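Lmo0135 protein (Listeria monocytogenes EGD-e, PDB 5ISU) probably binds peptides or similar solutes outside the cell as the substrate-binding component of an ABC transporter. Local coordinates at residues S259-N264 against Y393-N398; Y281-E286 against Q361-E366; E286-A291 against E354-Y359; V344-N349 against L371-T376. All coordinates share one frame; numbering follows the deposited sequence.

Contact 1: S259-N264 against Y393-N398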
loop_
_atom_site.group_PDB
_atom_site.type_symbol
_atom_site.label_atom_id
_atom_site.label_comp_id
_atom_site.label_asym_id
_atom_site.label_seq_id
_atom_site.Cartn_x
_atom_site.Cartn_y
_atom_site.Cartn_z
ATOM N N SER A 259 -6.447 -6.200 7.048
ATOM C CA SER A 259 -7.818 -6.589 6.695
ATOM C C SER A 259 -8.594 -6.252 7.954
ATOM O O SER A 259 -8.176 -6.658 9.050
ATOM C CB SER A 259 -7.901 -8.083 6.426
ATOM O OG SER A 259 -9.248 -8.515 6.263
ATOM N N TYR A 260 -9.679 -5.483 7.821
ATOM C CA TYR A 260 -10.459 -5.082 8.977
ATOM C C TYR A 260 -11.925 -4.847 8.682
ATOM O O TYR A 260 -12.330 -4.754 7.536
ATOM C CB TYR A 260 -9.870 -3.807 9.565
ATOM C CG TYR A 260 -10.018 -2.570 8.716
ATOM C CD1 TYR A 260 -9.242 -2.382 7.580
ATOM C CD2 TYR A 260 -10.928 -1.589 9.043
ATOM C CE1 TYR A 260 -9.368 -1.257 6.791
ATOM C CE2 TYR A 260 -11.056 -0.430 8.276
ATOM C CZ TYR A 260 -10.275 -0.271 7.149
ATOM O OH TYR A 260 -10.399 0.858 6.374
ATOM N N ALA A 261 -12.712 -4.755 9.749
ATOM C CA ALA A 261 -14.126 -4.432 9.668
ATOM C C ALA A 261 -14.333 -3.068 10.314
ATOM O O ALA A 261 -13.742 -2.782 11.328
ATOM C CB ALA A 261 -14.934 -5.473 10.395
ATOM N N THR A 262 -15.172 -2.234 9.716
ATOM C CA THR A 262 -15.482 -0.907 10.247
ATOM C C THR A 262 -16.872 -0.927 10.841
ATOM O O THR A 262 -17.733 -1.606 10.321
ATOM C CB THR A 262 -15.578 0.133 9.121
ATOM O OG1 THR A 262 -16.728 -0.159 8.314
ATOM C CG2 THR A 262 -14.351 0.134 8.241
ATOM N N PHE A 263 -17.108 -0.160 11.900
ATOM C CA PHE A 263 -18.460 -0.051 12.496
ATOM C C PHE A 263 -18.970 1.338 12.143
ATOM O O PHE A 263 -18.365 2.329 12.551
ATOM C CB PHE A 263 -18.441 -0.256 14.008
ATOM C CG PHE A 263 -17.951 -1.625 14.433
ATOM C CD1 PHE A 263 -18.692 -2.758 14.149
ATOM C CD2 PHE A 263 -16.787 -1.765 15.174
ATOM C CE1 PHE A 263 -18.252 -4.012 14.542
ATOM C CE2 PHE A 263 -16.349 -3.015 15.582
ATOM C CZ PHE A 263 -17.084 -4.138 15.264
ATOM N N ASN A 264 -20.052 1.406 11.360
ATOM C CA ASN A 264 -20.594 2.698 10.889
ATOM C C ASN A 264 -21.344 3.463 11.974
ATOM O O ASN A 264 -22.527 3.206 12.221
ATOM C CB ASN A 264 -21.525 2.486 9.691
ATOM C CG ASN A 264 -21.864 3.787 8.960
ATOM O OD1 ASN A 264 -21.544 4.882 9.420
ATOM N ND2 ASN A 264 -22.492 3.663 7.798
ATOM N N TYR A 393 -24.913 0.866 5.565
ATOM C CA TYR A 393 -24.101 -0.233 6.083
ATOM C C TYR A 393 -23.861 -0.116 7.579
ATOM O O TYR A 393 -23.571 0.956 8.089
ATOM C CB TYR A 393 -22.750 -0.326 5.332
ATOM C CG TYR A 393 -21.769 0.849 5.519
ATOM C CD1 TYR A 393 -21.869 2.002 4.734
ATOM C CD2 TYR A 393 -20.717 0.774 6.433
ATOM C CE1 TYR A 393 -20.982 3.059 4.879
ATOM C CE2 TYR A 393 -19.815 1.822 6.576
ATOM C CZ TYR A 393 -19.962 2.969 5.798
ATOM O OH TYR A 393 -19.088 4.028 5.924
ATOM N N SER A 394 -24.004 -1.230 8.283
ATOM C CA SER A 394 -23.709 -1.262 9.705
ATOM C C SER A 394 -22.219 -1.562 9.798
ATOM O O SER A 394 -21.487 -0.965 10.586
ATOM C CB SER A 394 -24.507 -2.360 10.409
ATOM O OG SER A 394 -25.865 -2.336 10.008
ATOM N N ILE A 395 -21.781 -2.493 8.962
ATOM C CA ILE A 395 -20.390 -2.928 8.930
ATOM C C ILE A 395 -19.928 -3.028 7.486
ATOM O O ILE A 395 -20.705 -3.421 6.602
ATOM C CB ILE A 395 -20.242 -4.322 9.586
ATOM C CG1 ILE A 395 -20.736 -4.282 11.037
ATOM C CG2 ILE A 395 -18.792 -4.809 9.516
ATOM C CD1 ILE A 395 -20.784 -5.638 11.707
ATOM N N ALA A 396 -18.672 -2.651 7.255
ATOM C CA ALA A 396 -18.046 -2.751 5.949
ATOM C C ALA A 396 -16.656 -3.397 6.095
ATOM O O ALA A 396 -15.871 -3.029 6.971
ATOM C CB ALA A 396 -17.936 -1.388 5.310
ATOM N N LEU A 397 -16.380 -4.383 5.258
ATOM C CA LEU A 397 -15.087 -5.046 5.260
ATOM C C LEU A 397 -14.177 -4.261 4.349
ATOM O O LEU A 397 -14.566 -3.903 3.241
ATOM C CB LEU A 397 -15.208 -6.484 4.776
ATOM C CG LEU A 397 -16.172 -7.309 5.613
ATOM C CD1 LEU A 397 -16.302 -8.708 5.047
ATOM C CD2 LEU A 397 -15.724 -7.342 7.073
ATOM N N ASN A 398 -12.961 -3.992 4.809
ATOM C CA ASN A 398 -12.036 -3.221 3.998
ATOM C C ASN A 398 -10.599 -3.615 4.297
ATOM O O ASN A 398 -10.326 -4.519 5.111
ATOM C CB ASN A 398 -12.258 -1.735 4.295
ATOM C CG ASN A 398 -12.120 -0.856 3.064
ATOM O OD1 ASN A 398 -11.420 -1.183 2.088
ATOM N ND2 ASN A 398 -12.818 0.263 3.093
#

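Contact 2: Y281-E286 against Q361-E366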
loop_
_atom_site.group_PDB
_atom_site.type_symbol
_atom_site.label_atom_id
_atom_site.label_comp_id
_atom_site.label_asym_id
_atom_site.label_seq_id
_atom_site.Cartn_x
_atom_site.Cartn_y
_atom_site.Cartn_z
ATOM N N TYR A 281 -15.668 -8.925 20.876
ATOM C CA TYR A 281 -15.570 -10.093 21.760
ATOM C C TYR A 281 -16.228 -11.359 21.216
ATOM O O TYR A 281 -15.923 -12.450 21.675
ATOM C CB TYR A 281 -16.194 -9.804 23.130
ATOM C CG TYR A 281 -15.320 -9.041 24.093
ATOM C CD1 TYR A 281 -14.166 -9.626 24.616
ATOM C CD2 TYR A 281 -15.699 -7.787 24.576
ATOM C CE1 TYR A 281 -13.373 -8.951 25.534
ATOM C CE2 TYR A 281 -14.920 -7.115 25.511
ATOM C CZ TYR A 281 -13.760 -7.702 25.982
ATOM O OH TYR A 281 -12.986 -7.034 26.893
ATOM N N ALA A 282 -17.161 -11.224 20.282
ATOM C CA ALA A 282 -17.807 -12.400 19.705
ATOM C C ALA A 282 -16.918 -13.125 18.683
ATOM O O ALA A 282 -17.230 -14.246 18.283
ATOM C CB ALA A 282 -19.123 -12.000 19.044
ATOM N N LEU A 283 -15.806 -12.498 18.296
ATOM C CA LEU A 283 -14.952 -13.019 17.237
ATOM C C LEU A 283 -13.615 -13.581 17.698
ATOM O O LEU A 283 -13.126 -13.237 18.772
ATOM C CB LEU A 283 -14.685 -11.890 16.237
ATOM C CG LEU A 283 -15.905 -11.133 15.699
ATOM C CD1 LEU A 283 -15.479 -9.953 14.843
ATOM C CD2 LEU A 283 -16.822 -12.053 14.911
ATOM N N ASP A 284 -13.043 -14.450 16.856
ATOM C CA ASP A 284 -11.715 -15.062 17.081
ATOM C C ASP A 284 -10.903 -15.020 15.798
ATOM O O ASP A 284 -11.242 -15.669 14.804
ATOM C CB ASP A 284 -11.798 -16.499 17.578
ATOM C CG ASP A 284 -10.423 -17.160 17.668
ATOM O OD1 ASP A 284 -9.832 -17.501 16.618
ATOM O OD2 ASP A 284 -9.925 -17.339 18.794
ATOM N N ARG A 285 -9.798 -14.301 15.854
ATOM C CA ARG A 285 -8.947 -14.103 14.695
ATOM C C ARG A 285 -8.406 -15.342 13.988
ATOM O O ARG A 285 -8.440 -15.374 12.768
ATOM C CB ARG A 285 -7.798 -13.168 15.067
ATOM C CG ARG A 285 -8.284 -11.747 15.271
ATOM C CD ARG A 285 -7.195 -10.814 15.715
ATOM N NE ARG A 285 -7.715 -9.446 15.809
ATOM C CZ ARG A 285 -8.289 -8.910 16.896
ATOM N NH1 ARG A 285 -8.729 -7.654 16.865
ATOM N NH2 ARG A 285 -8.434 -9.606 18.017
ATOM N N GLU A 286 -7.897 -16.337 14.724
ATOM C CA GLU A 286 -7.370 -17.561 14.071
ATOM C C GLU A 286 -8.460 -18.267 13.276
ATOM O O GLU A 286 -8.188 -18.818 12.221
ATOM C CB GLU A 286 -6.711 -18.526 15.057
ATOM C CG GLU A 286 -5.444 -17.952 15.669
ATOM C CD GLU A 286 -4.530 -18.987 16.335
ATOM O OE1 GLU A 286 -3.535 -18.540 16.940
ATOM O OE2 GLU A 286 -4.777 -20.225 16.244
ATOM N N GLN A 361 -21.697 -13.294 10.751
ATOM C CA GLN A 361 -23.127 -13.636 10.843
ATOM C C GLN A 361 -23.338 -14.763 11.842
ATOM O O GLN A 361 -24.193 -14.676 12.733
ATOM C CB GLN A 361 -23.658 -14.072 9.482
ATOM C CG GLN A 361 -25.157 -14.317 9.441
ATOM C CD GLN A 361 -25.608 -14.865 8.110
ATOM O OE1 GLN A 361 -24.955 -15.726 7.518
ATOM N NE2 GLN A 361 -26.752 -14.393 7.642
ATOM N N GLN A 362 -22.549 -15.817 11.668
ATOM C CA GLN A 362 -22.560 -16.987 12.536
ATOM C C GLN A 362 -22.285 -16.581 13.985
ATOM O O GLN A 362 -23.044 -16.946 14.886
ATOM C CB GLN A 362 -21.467 -17.957 12.068
ATOM C CG GLN A 362 -21.393 -19.298 12.792
ATOM C CD GLN A 362 -20.045 -19.983 12.585
ATOM O OE1 GLN A 362 -18.991 -19.436 12.938
ATOM N NE2 GLN A 362 -20.070 -21.187 12.045
ATOM N N GLN A 363 -21.216 -15.797 14.200
ATOM C CA GLN A 363 -20.816 -15.402 15.554
ATOM C C GLN A 363 -21.762 -14.435 16.194
ATOM O O GLN A 363 -21.955 -14.484 17.403
ATOM C CB GLN A 363 -19.384 -14.842 15.592
ATOM C CG GLN A 363 -18.317 -15.884 15.248
ATOM C CD GLN A 363 -18.393 -17.137 16.121
ATOM O OE1 GLN A 363 -18.498 -18.252 15.609
ATOM N NE2 GLN A 363 -18.397 -16.952 17.435
ATOM N N TYR A 364 -22.337 -13.536 15.405
ATOM C CA TYR A 364 -23.297 -12.590 15.959
ATOM C C TYR A 364 -24.610 -13.290 16.291
ATOM O O TYR A 364 -25.235 -12.962 17.300
ATOM C CB TYR A 364 -23.474 -11.340 15.084
ATOM C CG TYR A 364 -22.191 -10.529 14.894
ATOM C CD1 TYR A 364 -21.179 -10.509 15.867
ATOM C CD2 TYR A 364 -22.032 -9.703 13.792
ATOM C CE1 TYR A 364 -20.026 -9.758 15.697
ATOM C CE2 TYR A 364 -20.882 -8.933 13.628
ATOM C CZ TYR A 364 -19.887 -8.967 14.580
ATOM O OH TYR A 364 -18.756 -8.205 14.415
ATOM N N LYS A 365 -25.015 -14.269 15.481
ATOM C CA LYS A 365 -26.208 -15.049 15.814
ATOM C C LYS A 365 -26.110 -15.591 17.235
ATOM O O LYS A 365 -27.059 -15.467 18.011
ATOM C CB LYS A 365 -26.427 -16.234 14.866
ATOM C CG LYS A 365 -27.177 -15.919 13.583
ATOM C CD LYS A 365 -27.578 -17.203 12.858
ATOM C CE LYS A 365 -28.382 -16.905 11.598
ATOM N NZ LYS A 365 -28.818 -18.143 10.891
ATOM N N GLU A 366 -24.948 -16.150 17.574
ATOM C CA GLU A 366 -24.727 -16.757 18.888
ATOM C C GLU A 366 -24.792 -15.769 20.071
ATOM O O GLU A 366 -24.992 -16.194 21.212
ATOM C CB GLU A 366 -23.416 -17.549 18.903
ATOM C CG GLU A 366 -23.309 -18.509 20.085
ATOM C CD GLU A 366 -22.077 -19.389 20.042
ATOM O OE1 GLU A 366 -21.956 -20.278 20.917
ATOM O OE2 GLU A 366 -21.230 -19.201 19.143
#

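Contact 3: E286-A291 against E354-Y359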
loop_
_atom_site.group_PDB
_atom_site.type_symbol
_atom_site.label_atom_id
_atom_site.label_comp_id
_atom_site.label_asym_id
_atom_site.label_seq_id
_atom_site.Cartn_x
_atom_site.Cartn_y
_atom_site.Cartn_z
ATOM N N GLU A 286 -7.897 -16.337 14.724
ATOM C CA GLU A 286 -7.370 -17.561 14.071
ATOM C C GLU A 286 -8.460 -18.267 13.276
ATOM O O GLU A 286 -8.188 -18.818 12.221
ATOM C CB GLU A 286 -6.711 -18.526 15.057
ATOM C CG GLU A 286 -5.444 -17.952 15.669
ATOM C CD GLU A 286 -4.530 -18.987 16.335
ATOM O OE1 GLU A 286 -3.535 -18.540 16.940
ATOM O OE2 GLU A 286 -4.777 -20.225 16.244
ATOM N N GLU A 287 -9.685 -18.221 13.781
ATOM C CA GLU A 287 -10.830 -18.808 13.081
ATOM C C GLU A 287 -11.173 -18.023 11.813
ATOM O O GLU A 287 -11.456 -18.630 10.773
ATOM C CB GLU A 287 -12.060 -18.890 13.996
ATOM C CG GLU A 287 -11.927 -19.922 15.118
ATOM C CD GLU A 287 -13.200 -20.097 15.950
ATOM O OE1 GLU A 287 -14.113 -19.217 15.933
ATOM O OE2 GLU A 287 -13.280 -21.125 16.635
ATOM N N ILE A 288 -11.156 -16.686 11.890
ATOM C CA ILE A 288 -11.438 -15.867 10.700
ATOM C C ILE A 288 -10.412 -16.148 9.608
ATOM O O ILE A 288 -10.768 -16.349 8.450
ATOM C CB ILE A 288 -11.432 -14.362 10.997
ATOM C CG1 ILE A 288 -12.564 -14.007 11.963
ATOM C CG2 ILE A 288 -11.614 -13.570 9.703
ATOM C CD1 ILE A 288 -12.525 -12.580 12.472
ATOM N N ILE A 289 -9.141 -16.136 9.987
ATOM C CA ILE A 289 -8.043 -16.412 9.056
ATOM C C ILE A 289 -8.236 -17.794 8.449
ATOM O O ILE A 289 -8.155 -17.960 7.232
ATOM C CB ILE A 289 -6.685 -16.310 9.768
ATOM C CG1 ILE A 289 -6.371 -14.835 10.068
ATOM C CG2 ILE A 289 -5.573 -16.903 8.924
ATOM C CD1 ILE A 289 -5.196 -14.619 10.994
ATOM N N ASP A 290 -8.523 -18.763 9.309
ATOM C CA ASP A 290 -8.762 -20.135 8.886
ATOM C C ASP A 290 -9.899 -20.217 7.851
ATOM O O ASP A 290 -9.800 -20.970 6.883
ATOM C CB ASP A 290 -9.116 -21.004 10.106
ATOM C CG ASP A 290 -8.913 -22.472 9.856
ATOM O OD1 ASP A 290 -7.851 -22.823 9.307
ATOM O OD2 ASP A 290 -9.771 -23.281 10.274
ATOM N N ALA A 291 -10.958 -19.431 8.045
ATOM C CA ALA A 291 -12.103 -19.462 7.137
ATOM C C ALA A 291 -11.908 -18.616 5.879
ATOM O O ALA A 291 -12.366 -19.002 4.803
ATOM C CB ALA A 291 -13.380 -19.047 7.866
ATOM N N GLU A 354 -16.486 -12.968 1.599
ATOM C CA GLU A 354 -17.754 -13.677 1.887
ATOM C C GLU A 354 -17.610 -14.613 3.093
ATOM O O GLU A 354 -18.498 -14.660 3.943
ATOM C CB GLU A 354 -18.353 -14.410 0.668
ATOM C CG GLU A 354 -19.682 -15.108 1.011
ATOM C CD GLU A 354 -20.659 -15.204 -0.146
ATOM O OE1 GLU A 354 -21.309 -16.266 -0.320
ATOM O OE2 GLU A 354 -20.790 -14.208 -0.880
ATOM N N SER A 355 -16.489 -15.327 3.176
ATOM C CA SER A 355 -16.224 -16.221 4.301
ATOM C C SER A 355 -16.139 -15.452 5.618
ATOM O O SER A 355 -16.586 -15.930 6.663
ATOM C CB SER A 355 -14.922 -16.981 4.067
ATOM O OG SER A 355 -15.025 -17.799 2.916
ATOM N N ILE A 356 -15.540 -14.266 5.569
ATOM C CA ILE A 356 -15.427 -13.408 6.753
ATOM C C ILE A 356 -16.829 -12.986 7.166
ATOM O O ILE A 356 -17.182 -13.052 8.346
ATOM C CB ILE A 356 -14.545 -12.162 6.479
ATOM C CG1 ILE A 356 -13.085 -12.589 6.304
ATOM C CG2 ILE A 356 -14.652 -11.147 7.617
ATOM C CD1 ILE A 356 -12.167 -11.501 5.785
ATOM N N ALA A 357 -17.632 -12.597 6.181
ATOM C CA ALA A 357 -19.011 -12.172 6.427
ATOM C C ALA A 357 -19.832 -13.265 7.097
ATOM O O ALA A 357 -20.475 -13.022 8.110
ATOM C CB ALA A 357 -19.675 -11.735 5.130
ATOM N N LEU A 358 -19.786 -14.474 6.556
ATOM C CA LEU A 358 -20.549 -15.589 7.139
ATOM C C LEU A 358 -20.095 -15.886 8.549
ATOM O O LEU A 358 -20.913 -16.221 9.404
ATOM C CB LEU A 358 -20.451 -16.848 6.275
ATOM C CG LEU A 358 -21.255 -16.813 4.972
ATOM C CD1 LEU A 358 -20.827 -17.931 4.029
ATOM C CD2 LEU A 358 -22.752 -16.885 5.268
ATOM N N TYR A 359 -18.792 -15.759 8.794
ATOM C CA TYR A 359 -18.273 -15.986 10.130
ATOM C C TYR A 359 -18.864 -14.946 11.104
ATOM O O TYR A 359 -19.287 -15.290 12.198
ATOM C CB TYR A 359 -16.747 -15.977 10.134
ATOM C CG TYR A 359 -16.189 -16.193 11.504
ATOM C CD1 TYR A 359 -15.962 -17.476 12.000
ATOM C CD2 TYR A 359 -15.908 -15.120 12.320
ATOM C CE1 TYR A 359 -15.461 -17.662 13.277
ATOM C CE2 TYR A 359 -15.406 -15.301 13.589
ATOM C CZ TYR A 359 -15.183 -16.560 14.055
ATOM O OH TYR A 359 -14.701 -16.679 15.323
#

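Contact 4: V344-N349 against L371-T376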
loop_
_atom_site.group_PDB
_atom_site.type_symbol
_atom_site.label_atom_id
_atom_site.label_comp_id
_atom_site.label_asym_id
_atom_site.label_seq_id
_atom_site.Cartn_x
_atom_site.Cartn_y
_atom_site.Cartn_z
ATOM N N VAL A 344 -23.927 -6.172 6.783
ATOM C CA VAL A 344 -22.490 -6.219 6.506
ATOM C C VAL A 344 -22.330 -6.077 4.997
ATOM O O VAL A 344 -22.842 -6.887 4.228
ATOM C CB VAL A 344 -21.788 -7.478 7.043
ATOM C CG1 VAL A 344 -22.480 -8.765 6.586
ATOM C CG2 VAL A 344 -20.312 -7.471 6.644
ATOM N N TYR A 345 -21.675 -5.001 4.578
ATOM C CA TYR A 345 -21.455 -4.728 3.157
ATOM C C TYR A 345 -20.027 -5.090 2.801
ATOM O O TYR A 345 -19.103 -4.710 3.492
ATOM C CB TYR A 345 -21.744 -3.249 2.821
ATOM C CG TYR A 345 -23.205 -2.909 2.542
ATOM C CD1 TYR A 345 -24.154 -2.866 3.568
ATOM C CD2 TYR A 345 -23.623 -2.577 1.249
ATOM C CE1 TYR A 345 -25.486 -2.543 3.305
ATOM C CE2 TYR A 345 -24.950 -2.255 0.977
ATOM C CZ TYR A 345 -25.877 -2.238 2.001
ATOM O OH TYR A 345 -27.189 -1.899 1.717
ATOM N N TYR A 346 -19.864 -5.812 1.700
ATOM C CA TYR A 346 -18.553 -6.248 1.252
ATOM C C TYR A 346 -18.560 -6.455 -0.267
ATOM O O TYR A 346 -19.598 -6.287 -0.921
ATOM C CB TYR A 346 -18.159 -7.527 2.011
ATOM C CG TYR A 346 -19.108 -8.687 1.824
ATOM C CD1 TYR A 346 -20.277 -8.791 2.580
ATOM C CD2 TYR A 346 -18.824 -9.698 0.913
ATOM C CE1 TYR A 346 -21.152 -9.851 2.406
ATOM C CE2 TYR A 346 -19.688 -10.764 0.727
ATOM C CZ TYR A 346 -20.849 -10.841 1.474
ATOM O OH TYR A 346 -21.697 -11.897 1.283
ATOM N N LEU A 347 -17.397 -6.784 -0.824
ATOM C CA LEU A 347 -17.251 -7.018 -2.266
ATOM C C LEU A 347 -17.898 -8.349 -2.689
ATOM O O LEU A 347 -17.667 -9.379 -2.060
ATOM C CB LEU A 347 -15.763 -7.013 -2.634
ATOM C CG LEU A 347 -15.020 -5.690 -2.417
ATOM C CD1 LEU A 347 -13.508 -5.883 -2.409
ATOM C CD2 LEU A 347 -15.425 -4.660 -3.464
ATOM N N ASN A 348 -18.679 -8.330 -3.770
ATOM C CA ASN A 348 -19.355 -9.551 -4.257
ATOM C C ASN A 348 -18.468 -10.494 -5.090
ATOM O O ASN A 348 -18.939 -11.527 -5.553
ATOM C CB ASN A 348 -20.623 -9.199 -5.063
ATOM C CG ASN A 348 -20.325 -8.482 -6.380
ATOM O OD1 ASN A 348 -19.176 -8.168 -6.704
ATOM N ND2 ASN A 348 -21.375 -8.208 -7.137
ATOM N N ASN A 349 -17.201 -10.129 -5.277
ATOM C CA ASN A 349 -16.257 -10.921 -6.065
ATOM C C ASN A 349 -15.018 -11.336 -5.256
ATOM O O ASN A 349 -13.940 -11.513 -5.823
ATOM C CB ASN A 349 -15.820 -10.093 -7.275
ATOM C CG ASN A 349 -15.040 -8.850 -6.883
ATOM O OD1 ASN A 349 -14.940 -8.498 -5.699
ATOM N ND2 ASN A 349 -14.471 -8.183 -7.873
ATOM N N LEU A 371 -27.436 -10.568 11.724
ATOM C CA LEU A 371 -26.646 -9.876 10.709
ATOM C C LEU A 371 -27.076 -10.338 9.323
ATOM O O LEU A 371 -27.148 -11.537 9.069
ATOM C CB LEU A 371 -25.156 -10.178 10.900
ATOM C CG LEU A 371 -24.162 -9.423 10.007
ATOM C CD1 LEU A 371 -24.105 -7.967 10.418
ATOM C CD2 LEU A 371 -22.766 -10.035 10.071
ATOM N N ASP A 372 -27.353 -9.382 8.438
ATOM C CA ASP A 372 -27.760 -9.657 7.059
ATOM C C ASP A 372 -26.590 -9.388 6.136
ATOM O O ASP A 372 -26.029 -8.296 6.167
ATOM C CB ASP A 372 -28.898 -8.721 6.631
ATOM C CG ASP A 372 -30.206 -8.989 7.359
ATOM O OD1 ASP A 372 -30.551 -10.172 7.600
ATOM O OD2 ASP A 372 -30.919 -8.003 7.637
ATOM N N LEU A 373 -26.235 -10.364 5.302
ATOM C CA LEU A 373 -25.144 -10.191 4.334
ATOM C C LEU A 373 -25.634 -9.393 3.156
ATOM O O LEU A 373 -26.706 -9.667 2.624
ATOM C CB LEU A 373 -24.595 -11.532 3.837
ATOM C CG LEU A 373 -23.588 -12.215 4.744
ATOM C CD1 LEU A 373 -24.113 -12.354 6.159
ATOM C CD2 LEU A 373 -23.225 -13.566 4.145
ATOM N N LYS A 374 -24.844 -8.406 2.745
ATOM C CA LYS A 374 -25.219 -7.578 1.624
ATOM C C LYS A 374 -24.007 -7.449 0.702
ATOM O O LYS A 374 -23.362 -6.411 0.651
ATOM C CB LYS A 374 -25.770 -6.224 2.114
ATOM C CG LYS A 374 -26.853 -5.619 1.213
ATOM C CD LYS A 374 -28.051 -6.568 1.081
ATOM C CE LYS A 374 -29.260 -5.951 0.401
ATOM N NZ LYS A 374 -29.942 -4.943 1.257
ATOM N N PRO A 375 -23.690 -8.530 -0.031
ATOM C CA PRO A 375 -22.572 -8.467 -0.969
ATOM C C PRO A 375 -22.902 -7.463 -2.065
ATOM O O PRO A 375 -24.064 -7.407 -2.501
ATOM C CB PRO A 375 -22.522 -9.885 -1.551
ATOM C CG PRO A 375 -23.913 -10.403 -1.439
ATOM C CD PRO A 375 -24.541 -9.719 -0.256
ATOM N N THR A 376 -21.921 -6.676 -2.509
ATOM C CA THR A 376 -22.182 -5.668 -3.550
ATOM C C THR A 376 -21.097 -5.542 -4.625
ATOM O O THR A 376 -19.961 -5.989 -4.458
ATOM C CB THR A 376 -22.380 -4.263 -2.944
ATOM O OG1 THR A 376 -21.157 -3.826 -2.353
ATOM C CG2 THR A 376 -23.483 -4.253 -1.899
#

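Contact 1: S259-N264 against Y393-N398
Asn-264 lays its amide across the ring of Tyr-393 at the end of the antiparallel pair of strands 248-263 and 395-400, in the mixed sheet of this periplasmic-binding-protein fold. Its ND2 stands 3.2 Å above the ring plane of Tyr-393, over the centre, with amide and ring planes 30° apart. With CG anti to the backbone N (chi1 -167°), the same ND2 also donates to Tyr-393 O at 2.9 Å; OD1 is held by Asn-423 and Asn-266, so this buried amide is satisfied at both ends. Tyr-393 OH bonds to Tyr-421 O. Within the strands, Tyr-260 and Asn-398 run side by side, ring and amide planes only 9° apart, with Tyr-260 CZ 3.8 Å from Asn-398 CB. On the face of Ala-261 and Phe-263 the contacts between the strands are apolar: small Ala-261 touches Leu-397 and Ile-395, and Phe-263 CD1 lies 4.0 Å from Ile-395 CG1, against helix 273-281. Thr-262 grips Ala-396 O twice, through N at 2.9 Å and through OG1 at 3.3 Å, the hydroxyl lying in the carbonyl plane on a lone pair.

Contact 2: Y281-E286 against Q361-E366
Gln-363 and Tyr-364, neighbours near the C-terminal end of helix 351-365, meet Ala-282 and Leu-283 in the short helix-to-helix link between 273-281 and 285-292; this is helix-against-loop packing at the periphery of the binding-protein fold. Gln-363 comes first. Its chain sets off beside the backbone N and folds at chi2 (-55°), which brings the amide back to the link: NE2 donates to Ala-282 O at 3.1 Å, nearly straight along the carbonyl, with a N-H...O angle of 154°. A glutamine suits this place because its aliphatic part also packs, CB lying 3.8 Å from Leu-283 CD2, while its amide serves the carbonyl of Ala-282, which Gln-322 also reaches weakly. Tyr-364 follows. Ala-282 CB approaches the edge of its ring, close to the ring plane, 4.1 Å from CD1; a methyl is small enough to sit there against the helix. The Leu-283 and Tyr-364 side chains run at a slant to each other, and both leucine branches reach the tyrosine, CD2 lying 4.0 Å from Tyr-364 CE1. The phenol oxygen bonds to Leu-279 O in helix 273-281, and beside it Leu-283 CD1 rests 3.7 Å from Tyr-364 OH.

Contact 3: E286-A291 against E354-Y359
Tyr-359 gives its hydroxyl to Glu-287, with OH to OE1 at 2.7 Å. The oxygen lies at the ring edge, in the ring plane, and receives the proton on its anti lone pair, while the carboxylate stands 82° from the ring. Tyrosine suits this buried place with a polar partner within reach, because its ring can pack as its hydroxyl bonds: Tyr-359 CE2 lies 3.5 Å from Ile-288 CG1, and the two side chains cross at about a right angle. Ile-288 CG2 also meets Ile-356 CG1 at 3.8 Å, again crosswise. One turn on, small Ala-291 and Ser-355 meet, Ser-355 CB lying 3.3 Å from Ala-291 O; Ser-355 OG is bonded back to Lys-351 O. CG anti to the backbone N (chi1 179°) carries the Tyr-359 ring toward the start of helix 285-292, where N of the N-cap residue Asp-284 adds a weak bond to the hydroxyl. The helices run roughly antiparallel, at 139° with axes 9.1 Å apart, and both isoleucines rest on strand 462-475.

Contact 4: V344-N349 against L371-T376
Val-344 and Leu-373 pair in parallel, the strand axes 28° apart, with Val-344 N donating to Asp-372 O at 3.1 Å and Lys-374 N to Val-344 O at 2.9 Å. Further on, Tyr-346 O accepts twice from Thr-376, from N at 2.8 Å and from OG1, which stands above the carbonyl plane. The side chains alternate between faces. Beta-branched Val-344 turns CG1 to Leu-371 CD2, 3.7 Å away, the two chains crossing at about a right angle. Strands 341-347 and 370-376 are the two ends of a beta-alpha-beta unit whose crossover is helix 351-365, and Tyr-346 points to the helix side. There Pro-375 lies beside the Tyr-346 ring, its CA over one face and offset toward the rim, 3.9 Å from the centroid in a CH-pi contact; Tyr-346 OH makes a weak bond to Glu-354. On the other face Tyr-345 has Lys-374 beside it, whose CB and CG lie against the Tyr-345 ring: CB is over the centre, 10° off the normal. Thr-376 CG2 touches Tyr-345 CD2 at 3.6 Å, these two side chains crosswise.

Overall arrangement
The four contacts form a connected set, probably within one lobe of the binding protein, all on one side of the chain's centre. Contacts 1 and 4 share a sheet, their centres 10 Å apart, because strand 341-347 lies between 395-400 and 370-376; Ile-395 O probably accepts from Tyr-345 N at 2.7 Å. Contacts 2 and 3, 9 Å apart, use successive parts of helix 351-365, contact 2 against the link before helix 285-292 and contact 3 against that helix itself. Helix 351-365 ties the set together: Ile-395 CD1 of contact 1 packs on Tyr-364 CE2 of contact 2 at 3.8 Å, while Leu-358 CD2 of contact 3 meets Leu-373 CD2 of contact 4 at 3.5 Å.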